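Local structure of COBE (Pseudomonas aeruginosa, 2W6K) at residues V78-L87 with E112-G123; S100-L108 with K125-A136. The protein takes part in the biosynthesis of cobalamin (vitamin B12), though its precise role in the pathway is not established. One frame throughout, in Å; residues are numbered along the deposited sequence. Where two conformers were deposited one is given.

Contact 1: residues V78-L87 with E112-G123; sequences VLHDYEPRLL and ERLGGGRADLLG
Tyr82 and Glu112 both turn CG away from their own carbonyl carbon (chi1 -66° and -64°), and this sends the phenol and the carboxylate past each other in opposite directions. The hydroxyl of Tyr82 donates to Glu112 OE1, with OH and OE1 2.7 Å apart. It approaches from above the carboxylate plane. Tyr82 OH also accepts from Arg113 NH2 at 3.0 Å, and it lies in the plane of that guanidinium. Both partners sit at the edge of the phenol ring. Arg113 NH2 has a second acceptor in Ala109 O of its own helix. Over the face of the Arg113 guanidinium rests Val78, whose CG1 is 3.4 Å from NH1. One water joins Arg113 NH1 to Asp81 OD2.

The second oxygen of Glu112 forms a salt bridge with Arg85. In the given one of its two conformers, Arg85 NH2 bonds to Glu112 OE2 at 2.8 Å and NH1 to the same oxygen at 3.1 Å. This end-on grip meets OE2 on its syn side, above the carboxylate plane. The anti lone pair of OE2 takes Ala119 N at 2.9 Å. In this conformer three N-H groups meet one oxygen, which would restrain the carboxylate's rotation.

The contact ties the end of helix 76-80 and the turn and 3-10 segment after it to the turn where helix 102-115 passes into edge strand 119-127 of the mixed sheet. Gly116, the first residue after the helix, has positive phi. The guanidinium of Arg118 stacks on one face of that of Arg85, with planes 11° apart. The nearby carboxylate of Glu112 probably offsets part of their like charge. Farther along, Leu87 and Leu121 meet tip to tip, with Leu87 CG 3.9 Å from Leu121 CD1. Leu87 CD1 also packs against the backbone of Gly123.

Contact 2: residues S100-L108 with K125-A136; sequences SSVAEAAAL and KRSDDRASIALA. With SO4 (sulfate ion), chain B.
Glu104 and Lys125 cross at about a right angle where helix 102-115 lies on the sheet of this alpha/beta fold. The axes of helix 102-108 and strand 131-136 run 29° apart and approach to 6.7 Å. Small side chains allow this closeness. Ala103 and Ala107 point from the helix toward the sheet, and Ala134 and Ala136 point back at them. The methyls of Ala107 and Ala136 meet with their CB atoms 3.8 Å apart. Ala134 CB packs against Ala103 O of the helix backbone and Glu104 CG. Ile133 and Leu135 point the other way, onto helix 24-37.

The Glu104 chain is extended beyond CG and brings its carboxylate to the start of segment 125-136. There the anti lone pair of OE2 accepts Lys125 N at 2.9 Å. Ser88 OG is a further partner of OE2, and OE1 takes Leu87 N. The carboxylate of this buried residue is therefore held at both oxygens.

Lys125 takes the crowded first torsion (chi1 74°), with CG between backbone N and carbonyl carbon. Its chain then runs extended past Glu104 and Ser101 to a bound sulfate, probably from the crystallisation liquor. Lys125 NZ also bonds to Ser88 O. The sulfate sits at the N-terminal end of the helix. Val102 N donates to sulfate O2 at 2.8 Å. Ala103 N donates to sulfate O4 at 2.9 Å. The helix dipole would favour this arrangement. Ser101 is the N-cap. Its OG accepts from Glu104 N at 3.2 Å and donates to the sulfate. Sulfate O3 receives two bonds, from Ser101 OG at 2.8 Å and from Lys125 NZ at 2.9 Å.

How the contacts relate
Contact 2 is buried near the centre of the chain, and contact 1 lies at the surface. Both use helix 102-115 and strand 119-127, contact 1 at the end of the helix and contact 2 at its start. Contact 1 relies on charged and polar side chains around a carboxylate. Contact 2 combines close alanine packing with an anion site at the helix N-terminus. The two touch directly: Glu83 OE1 probably bonds to Ser100 N, and Leu121 CD2 packs on Leu135 O. Their segments alternate along the chain. Segment 78-87 reaches the C-terminal end of helix 102-115 in contact 1 and touches contact 2 near its N-terminal end.

Contact 1: residues V78-L87 with E112-G123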
loop_
_atom_site.group_PDB
_atom_site.type_symbol
_atom_site.label_atom_id
_atom_site.label_comp_id
_atom_site.label_asym_id
_atom_site.label_seq_id
_atom_site.Cartn_x
_atom_site.Cartn_y
_atom_site.Cartn_z
ATOM N N VAL A 78 9.294 -10.120 -3.928
ATOM C CA VAL A 78 7.845 -10.196 -4.029
ATOM C C VAL A 78 7.275 -9.000 -4.800
ATOM O O VAL A 78 6.433 -9.171 -5.677
ATOM C CB VAL A 78 7.143 -10.290 -2.642
ATOM C CG1 VAL A 78 5.647 -10.152 -2.806
ATOM C CG2 VAL A 78 7.498 -11.624 -1.933
ATOM N N LEU A 79 7.722 -7.799 -4.447
ATOM C CA LEU A 79 7.271 -6.560 -5.108
ATOM C C LEU A 79 7.568 -6.585 -6.600
ATOM O O LEU A 79 6.770 -6.118 -7.407
ATOM C CB LEU A 79 7.919 -5.330 -4.453
ATOM C CG LEU A 79 7.585 -5.141 -2.950
ATOM C CD1 LEU A 79 7.787 -3.682 -2.533
ATOM C CD2 LEU A 79 6.167 -5.616 -2.551
ATOM N N HIS A 80 8.706 -7.170 -6.966
ATOM C CA HIS A 80 9.100 -7.280 -8.373
ATOM C C HIS A 80 8.069 -7.992 -9.255
ATOM O O HIS A 80 7.921 -7.648 -10.444
ATOM C CB HIS A 80 10.452 -7.973 -8.490
ATOM C CG HIS A 80 10.863 -8.213 -9.905
ATOM N ND1 HIS A 80 11.292 -7.199 -10.728
ATOM C CD2 HIS A 80 10.882 -9.341 -10.653
ATOM C CE1 HIS A 80 11.564 -7.689 -11.925
ATOM N NE2 HIS A 80 11.322 -8.987 -11.907
ATOM N N ASP A 81 7.367 -8.979 -8.690
ATOM C CA ASP A 81 6.295 -9.684 -9.397
ATOM C C ASP A 81 5.235 -8.740 -9.997
ATOM O O ASP A 81 4.517 -9.129 -10.919
ATOM C CB ASP A 81 5.600 -10.681 -8.474
ATOM C CG ASP A 81 6.413 -11.959 -8.236
ATOM O OD1 ASP A 81 7.377 -12.233 -8.986
ATOM O OD2 ASP A 81 6.047 -12.706 -7.301
ATOM N N TYR A 82 5.154 -7.512 -9.478
ATOM C CA TYR A 82 4.079 -6.562 -9.834
ATOM C C TYR A 82 4.538 -5.435 -10.772
ATOM O O TYR A 82 3.742 -4.584 -11.180
ATOM C CB TYR A 82 3.426 -6.007 -8.546
ATOM C CG TYR A 82 2.702 -7.089 -7.770
ATOM C CD1 TYR A 82 1.358 -7.373 -8.035
ATOM C CD2 TYR A 82 3.372 -7.871 -6.825
ATOM C CE1 TYR A 82 0.694 -8.376 -7.368
ATOM C CE2 TYR A 82 2.717 -8.897 -6.158
ATOM C CZ TYR A 82 1.373 -9.132 -6.425
ATOM O OH TYR A 82 0.676 -10.127 -5.776
ATOM N N GLU A 83 5.817 -5.463 -11.144
ATOM C CA GLU A 83 6.392 -4.534 -12.111
ATOM C C GLU A 83 5.512 -4.237 -13.330
ATOM O O GLU A 83 5.332 -3.064 -13.691
ATOM C CB GLU A 83 7.745 -5.059 -12.602
ATOM C CG GLU A 83 8.927 -4.663 -11.762
ATOM C CD GLU A 83 9.019 -3.160 -11.559
ATOM O OE1 GLU A 83 9.127 -2.755 -10.398
ATOM O OE2 GLU A 83 8.976 -2.405 -12.556
ATOM N N PRO A 84 5.009 -5.293 -14.012
ATOM C CA PRO A 84 4.217 -5.091 -15.228
ATOM C C PRO A 84 2.899 -4.361 -15.003
ATOM O O PRO A 84 2.264 -3.932 -15.973
ATOM C CB PRO A 84 3.902 -6.528 -15.691
ATOM C CG PRO A 84 4.920 -7.380 -15.048
ATOM C CD PRO A 84 5.222 -6.734 -13.736
ATOM N N ARG A 85 2.499 -4.233 -13.738
ATOM C CA ARG A 85 1.197 -3.675 -13.404
ATOM C C ARG A 85 1.282 -2.286 -12.800
ATOM O O ARG A 85 0.270 -1.663 -12.573
ATOM C CB ARG A 85 0.445 -4.608 -12.461
ATOM C CG ARG A 85 0.096 -5.950 -13.078
ATOM C CD ARG A 85 -0.257 -6.951 -12.010
ATOM N NE ARG A 85 -1.567 -6.662 -11.422
ATOM C CZ ARG A 85 -2.131 -7.365 -10.443
ATOM N NH1 ARG A 85 -3.323 -7.014 -9.983
ATOM N NH2 ARG A 85 -1.514 -8.415 -9.925
ATOM N N LEU A 86 2.495 -1.795 -12.564
ATOM C CA LEU A 86 2.662 -0.492 -11.926
ATOM C C LEU A 86 2.248 0.667 -12.814
ATOM O O LEU A 86 2.321 0.596 -14.051
ATOM C CB LEU A 86 4.117 -0.304 -11.449
ATOM C CG LEU A 86 4.571 -1.429 -10.511
ATOM C CD1 LEU A 86 5.989 -1.137 -10.029
ATOM C CD2 LEU A 86 3.641 -1.678 -9.323
ATOM N N LEU A 87 1.840 1.755 -12.176
ATOM C CA LEU A 87 1.354 2.925 -12.908
ATOM C C LEU A 87 2.338 4.101 -12.900
ATOM O O LEU A 87 2.306 4.946 -13.811
ATOM C CB LEU A 87 -0.021 3.377 -12.364
ATOM C CG LEU A 87 -1.192 2.386 -12.328
ATOM C CD1 LEU A 87 -2.506 3.022 -11.783
ATOM C CD2 LEU A 87 -1.431 1.694 -13.724
ATOM N N GLU A 112 -3.267 -8.897 -2.495
ATOM C CA GLU A 112 -3.436 -10.235 -3.119
ATOM C C GLU A 112 -3.111 -11.355 -2.153
ATOM O O GLU A 112 -3.747 -12.414 -2.212
ATOM C CB GLU A 112 -2.624 -10.359 -4.414
ATOM C CG GLU A 112 -3.115 -9.396 -5.481
ATOM C CD GLU A 112 -2.642 -9.725 -6.886
ATOM O OE1 GLU A 112 -1.645 -10.457 -7.017
ATOM O OE2 GLU A 112 -3.269 -9.202 -7.840
ATOM N N ARG A 113 -2.126 -11.138 -1.275
ATOM C CA ARG A 113 -1.764 -12.118 -0.244
ATOM C C ARG A 113 -2.778 -12.311 0.855
ATOM O O ARG A 113 -3.027 -13.461 1.261
ATOM C CB ARG A 113 -0.388 -11.809 0.364
ATOM C CG ARG A 113 0.656 -12.269 -0.561
ATOM C CD ARG A 113 2.002 -11.638 -0.420
ATOM N NE ARG A 113 2.813 -12.268 -1.447
ATOM C CZ ARG A 113 2.730 -11.999 -2.747
ATOM N NH1 ARG A 113 3.489 -12.670 -3.594
ATOM N NH2 ARG A 113 1.895 -11.062 -3.206
ATOM N N LEU A 114 -3.336 -11.209 1.361
ATOM C CA LEU A 114 -4.409 -11.282 2.341
ATOM C C LEU A 114 -5.705 -11.755 1.708
ATOM O O LEU A 114 -6.474 -12.482 2.361
ATOM C CB LEU A 114 -4.631 -9.929 3.046
ATOM C CG LEU A 114 -3.461 -9.417 3.883
ATOM C CD1 LEU A 114 -3.705 -7.947 4.329
ATOM C CD2 LEU A 114 -3.130 -10.339 5.077
ATOM N N GLY A 115 -5.957 -11.344 0.463
ATOM C CA GLY A 115 -7.256 -11.578 -0.197
ATOM C C GLY A 115 -7.385 -12.843 -1.012
ATOM O O GLY A 115 -8.495 -13.373 -1.153
ATOM N N GLY A 116 -6.264 -13.334 -1.532
ATOM C CA GLY A 116 -6.229 -14.612 -2.249
ATOM C C GLY A 116 -6.808 -14.544 -3.644
ATOM O O GLY A 116 -7.282 -15.562 -4.192
ATOM N N GLY A 117 -6.778 -13.347 -4.226
ATOM C CA GLY A 117 -7.232 -13.151 -5.593
ATOM C C GLY A 117 -6.624 -11.866 -6.115
ATOM O O GLY A 117 -5.827 -11.220 -5.414
ATOM N N ARG A 118 -7.045 -11.468 -7.307
ATOM C CA ARG A 118 -6.484 -10.306 -7.994
ATOM C C ARG A 118 -6.859 -9.010 -7.302
ATOM O O ARG A 118 -8.002 -8.812 -6.895
ATOM C CB ARG A 118 -6.989 -10.289 -9.445
ATOM C CG ARG A 118 -6.809 -8.985 -10.195
ATOM C CD ARG A 118 -6.802 -9.270 -11.680
ATOM N NE ARG A 118 -5.463 -9.651 -12.128
ATOM C CZ ARG A 118 -4.697 -8.900 -12.911
ATOM N NH1 ARG A 118 -5.139 -7.729 -13.353
ATOM N NH2 ARG A 118 -3.489 -9.329 -13.265
ATOM N N ALA A 119 -5.872 -8.130 -7.157
ATOM C CA ALA A 119 -6.143 -6.790 -6.669
ATOM C C ALA A 119 -5.872 -5.754 -7.780
ATOM O O ALA A 119 -5.180 -6.051 -8.769
ATOM C CB ALA A 119 -5.312 -6.497 -5.420
ATOM N N ASP A 120 -6.450 -4.569 -7.616
ATOM C CA ASP A 120 -6.272 -3.467 -8.564
ATOM C C ASP A 120 -5.923 -2.210 -7.782
ATOM O O ASP A 120 -6.444 -1.967 -6.682
ATOM C CB ASP A 120 -7.568 -3.246 -9.371
ATOM C CG ASP A 120 -7.658 -4.114 -10.624
ATOM O OD1 ASP A 120 -6.735 -4.907 -10.925
ATOM O OD2 ASP A 120 -8.675 -3.979 -11.335
ATOM N N LEU A 121 -5.061 -1.378 -8.351
ATOM C CA LEU A 121 -4.856 -0.077 -7.761
ATOM C C LEU A 121 -6.060 0.799 -8.023
ATOM O O LEU A 121 -6.642 0.742 -9.102
ATOM C CB LEU A 121 -3.632 0.566 -8.387
ATOM C CG LEU A 121 -2.305 -0.113 -8.025
ATOM C CD1 LEU A 121 -1.212 0.230 -9.035
ATOM C CD2 LEU A 121 -1.907 0.320 -6.624
ATOM N N LEU A 122 -6.415 1.617 -7.042
ATOM C CA LEU A 122 -7.533 2.584 -7.189
ATOM C C LEU A 122 -7.167 3.701 -8.142
ATOM O O LEU A 122 -8.035 4.322 -8.794
ATOM C CB LEU A 122 -7.892 3.146 -5.814
ATOM C CG LEU A 122 -8.823 2.246 -5.004
ATOM C CD1 LEU A 122 -8.147 0.984 -4.562
ATOM C CD2 LEU A 122 -9.280 3.074 -3.826
ATOM N N GLY A 123 -5.864 3.955 -8.254
ATOM C CA GLY A 123 -5.360 5.027 -9.090
ATOM C C GLY A 123 -3.869 5.092 -8.955
ATOM O O GLY A 123 -3.284 4.382 -8.130
HETATM O O HOH W 1 3.542 -12.472 -6.741
#

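Contact 2: residues S100-L108 with K125-A136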
loop_
_atom_site.group_PDB
_atom_site.type_symbol
_atom_site.label_atom_id
_atom_site.label_comp_id
_atom_site.label_asym_id
_atom_site.label_seq_id
_atom_site.Cartn_x
_atom_site.Cartn_y
_atom_site.Cartn_z
ATOM N N SER A 100 10.052 -0.536 -9.138
ATOM C CA SER A 100 9.779 0.794 -9.742
ATOM C C SER A 100 8.843 1.692 -8.928
ATOM O O SER A 100 8.776 2.894 -9.148
ATOM C CB SER A 100 9.219 0.644 -11.164
ATOM O OG SER A 100 10.224 0.075 -12.005
ATOM N N SER A 101 8.060 1.099 -8.042
ATOM C CA SER A 101 7.221 1.907 -7.136
ATOM C C SER A 101 6.920 1.097 -5.930
ATOM O O SER A 101 6.160 0.132 -6.029
ATOM C CB SER A 101 5.906 2.373 -7.774
ATOM O OG SER A 101 5.123 3.017 -6.766
ATOM N N VAL A 102 7.513 1.461 -4.794
ATOM C CA VAL A 102 7.284 0.734 -3.553
ATOM C C VAL A 102 5.823 0.845 -3.161
ATOM O O VAL A 102 5.223 -0.148 -2.759
ATOM C CB VAL A 102 8.217 1.216 -2.409
ATOM C CG1 VAL A 102 7.752 0.699 -1.053
ATOM C CG2 VAL A 102 9.643 0.795 -2.718
ATOM N N ALA A 103 5.267 2.051 -3.244
ATOM C CA ALA A 103 3.870 2.238 -2.782
ATOM C C ALA A 103 2.904 1.395 -3.603
ATOM O O ALA A 103 2.027 0.714 -3.064
ATOM C CB ALA A 103 3.486 3.706 -2.859
ATOM N N GLU A 104 3.028 1.468 -4.924
ATOM C CA GLU A 104 2.098 0.755 -5.799
ATOM C C GLU A 104 2.286 -0.773 -5.699
ATOM O O GLU A 104 1.319 -1.517 -5.532
ATOM C CB GLU A 104 2.252 1.247 -7.233
ATOM C CG GLU A 104 1.791 2.669 -7.358
ATOM C CD GLU A 104 1.857 3.249 -8.762
ATOM O OE1 GLU A 104 2.428 2.603 -9.650
ATOM O OE2 GLU A 104 1.344 4.390 -8.932
ATOM N N ALA A 105 3.532 -1.218 -5.753
ATOM C CA ALA A 105 3.817 -2.667 -5.688
ATOM C C ALA A 105 3.458 -3.259 -4.354
ATOM O O ALA A 105 2.910 -4.353 -4.323
ATOM C CB ALA A 105 5.275 -2.968 -6.030
ATOM N N ALA A 106 3.721 -2.537 -3.256
ATOM C CA ALA A 106 3.440 -3.092 -1.911
ATOM C C ALA A 106 1.927 -3.186 -1.673
ATOM O O ALA A 106 1.430 -4.163 -1.085
ATOM C CB ALA A 106 4.128 -2.299 -0.808
ATOM N N ALA A 107 1.199 -2.198 -2.176
ATOM C CA ALA A 107 -0.259 -2.201 -2.062
ATOM C C ALA A 107 -0.859 -3.426 -2.769
ATOM O O ALA A 107 -1.643 -4.169 -2.166
ATOM C CB ALA A 107 -0.858 -0.880 -2.587
ATOM N N LEU A 108 -0.481 -3.639 -4.032
ATOM C CA LEU A 108 -0.980 -4.759 -4.796
ATOM C C LEU A 108 -0.589 -6.080 -4.129
ATOM O O LEU A 108 -1.441 -6.966 -3.958
ATOM C CB LEU A 108 -0.425 -4.696 -6.215
ATOM C CG LEU A 108 -1.064 -3.647 -7.122
ATOM C CD1 LEU A 108 -0.229 -3.540 -8.388
ATOM C CD2 LEU A 108 -2.520 -4.051 -7.424
ATOM N N LYS A 125 -0.325 6.450 -7.651
ATOM C CA LYS A 125 0.079 6.875 -6.301
ATOM C C LYS A 125 0.024 8.386 -6.191
ATOM O O LYS A 125 0.211 9.102 -7.196
ATOM C CB LYS A 125 1.491 6.406 -6.023
ATOM C CG LYS A 125 2.523 7.219 -6.769
ATOM C CD LYS A 125 3.867 6.546 -6.773
ATOM C CE LYS A 125 4.865 7.454 -7.432
ATOM N NZ LYS A 125 6.079 6.720 -7.849
ATOM N N ARG A 126 -0.243 8.867 -4.979
ATOM C CA ARG A 126 -0.141 10.300 -4.658
ATOM C C ARG A 126 1.216 10.546 -3.989
ATOM O O ARG A 126 1.659 9.782 -3.107
ATOM C CB ARG A 126 -1.312 10.733 -3.783
ATOM C CG ARG A 126 -1.305 12.226 -3.394
ATOM C CD ARG A 126 -2.578 12.610 -2.628
ATOM N NE ARG A 126 -2.623 14.047 -2.351
ATOM C CZ ARG A 126 -3.050 14.984 -3.199
ATOM N NH1 ARG A 126 -3.475 14.665 -4.417
ATOM N NH2 ARG A 126 -3.038 16.264 -2.822
ATOM N N SER A 127 1.891 11.607 -4.413
ATOM C CA SER A 127 3.269 11.841 -4.002
ATOM C C SER A 127 3.479 13.268 -3.497
ATOM O O SER A 127 2.846 14.212 -4.002
ATOM C CB SER A 127 4.188 11.624 -5.207
ATOM O OG SER A 127 4.071 10.293 -5.687
ATOM N N ASP A 128 4.309 13.404 -2.466
ATOM C CA ASP A 128 4.989 14.684 -2.208
ATOM C C ASP A 128 6.487 14.454 -2.252
ATOM O O ASP A 128 6.958 13.446 -2.776
ATOM C CB ASP A 128 4.469 15.395 -0.952
ATOM C CG ASP A 128 4.640 14.579 0.323
ATOM O OD1 ASP A 128 5.615 13.838 0.412
ATOM O OD2 ASP A 128 3.787 14.710 1.231
ATOM N N ASP A 129 7.276 15.377 -1.720
ATOM C CA ASP A 129 8.714 15.228 -1.866
ATOM C C ASP A 129 9.348 14.249 -0.833
ATOM O O ASP A 129 10.481 13.750 -1.008
ATOM C CB ASP A 129 9.298 16.638 -1.932
ATOM C CG ASP A 129 8.468 17.541 -2.865
ATOM O OD1 ASP A 129 8.638 17.451 -4.101
ATOM O OD2 ASP A 129 7.591 18.299 -2.378
ATOM N N ARG A 130 8.555 13.865 0.173
ATOM C CA ARG A 130 9.063 12.939 1.157
ATOM C C ARG A 130 8.408 11.555 1.115
ATOM O O ARG A 130 9.022 10.584 1.529
ATOM C CB ARG A 130 9.091 13.559 2.561
ATOM C CG ARG A 130 10.023 14.799 2.671
ATOM C CD ARG A 130 11.496 14.414 2.848
ATOM N NE ARG A 130 12.427 15.512 2.561
ATOM C CZ ARG A 130 13.430 15.446 1.688
ATOM N NH1 ARG A 130 13.667 14.334 1.003
ATOM N NH2 ARG A 130 14.219 16.495 1.505
ATOM N N ALA A 131 7.207 11.443 0.546
ATOM C CA ALA A 131 6.514 10.134 0.558
ATOM C C ALA A 131 5.566 9.925 -0.619
ATOM O O ALA A 131 5.110 10.874 -1.248
ATOM C CB ALA A 131 5.749 9.996 1.862
ATOM N N SER A 132 5.219 8.657 -0.888
ATOM C CA SER A 132 4.219 8.344 -1.891
ATOM C C SER A 132 3.279 7.317 -1.267
ATOM O O SER A 132 3.736 6.453 -0.528
ATOM C CB SER A 132 4.829 7.704 -3.138
ATOM O OG SER A 132 5.322 8.709 -4.032
ATOM N N ILE A 133 1.999 7.434 -1.580
ATOM C CA ILE A 133 1.019 6.473 -1.074
ATOM C C ILE A 133 0.127 5.966 -2.212
ATOM O O ILE A 133 -0.315 6.738 -3.083
ATOM C CB ILE A 133 0.189 7.065 0.101
ATOM C CG1 ILE A 133 1.142 7.436 1.262
ATOM C CG2 ILE A 133 -0.894 6.074 0.548
ATOM C CD1 ILE A 133 0.504 7.799 2.575
ATOM N N ALA A 134 -0.103 4.656 -2.251
ATOM C CA ALA A 134 -1.039 4.099 -3.237
ATOM C C ALA A 134 -2.068 3.227 -2.537
ATOM O O ALA A 134 -1.806 2.678 -1.479
ATOM C CB ALA A 134 -0.311 3.287 -4.294
ATOM N N LEU A 135 -3.201 3.058 -3.179
ATOM C CA LEU A 135 -4.293 2.255 -2.592
ATOM C C LEU A 135 -4.647 1.105 -3.507
ATOM O O LEU A 135 -4.745 1.277 -4.715
ATOM C CB LEU A 135 -5.537 3.129 -2.336
ATOM C CG LEU A 135 -5.344 4.399 -1.494
ATOM C CD1 LEU A 135 -6.669 5.191 -1.495
ATOM C CD2 LEU A 135 -4.929 4.008 -0.084
ATOM N N ALA A 136 -4.839 -0.074 -2.928
ATOM C CA ALA A 136 -5.260 -1.226 -3.717
ATOM C C ALA A 136 -6.460 -1.871 -3.063
ATOM O O ALA A 136 -6.591 -1.895 -1.836
ATOM C CB ALA A 136 -4.115 -2.252 -3.876
HETATM S S SO4 B . 7.514 4.964 -4.451
HETATM O O1 SO4 B . 8.035 6.355 -4.253
HETATM O O2 SO4 B . 8.634 4.037 -4.533
HETATM O O3 SO4 B . 6.777 4.947 -5.698
HETATM O O4 SO4 B . 6.673 4.635 -3.337
#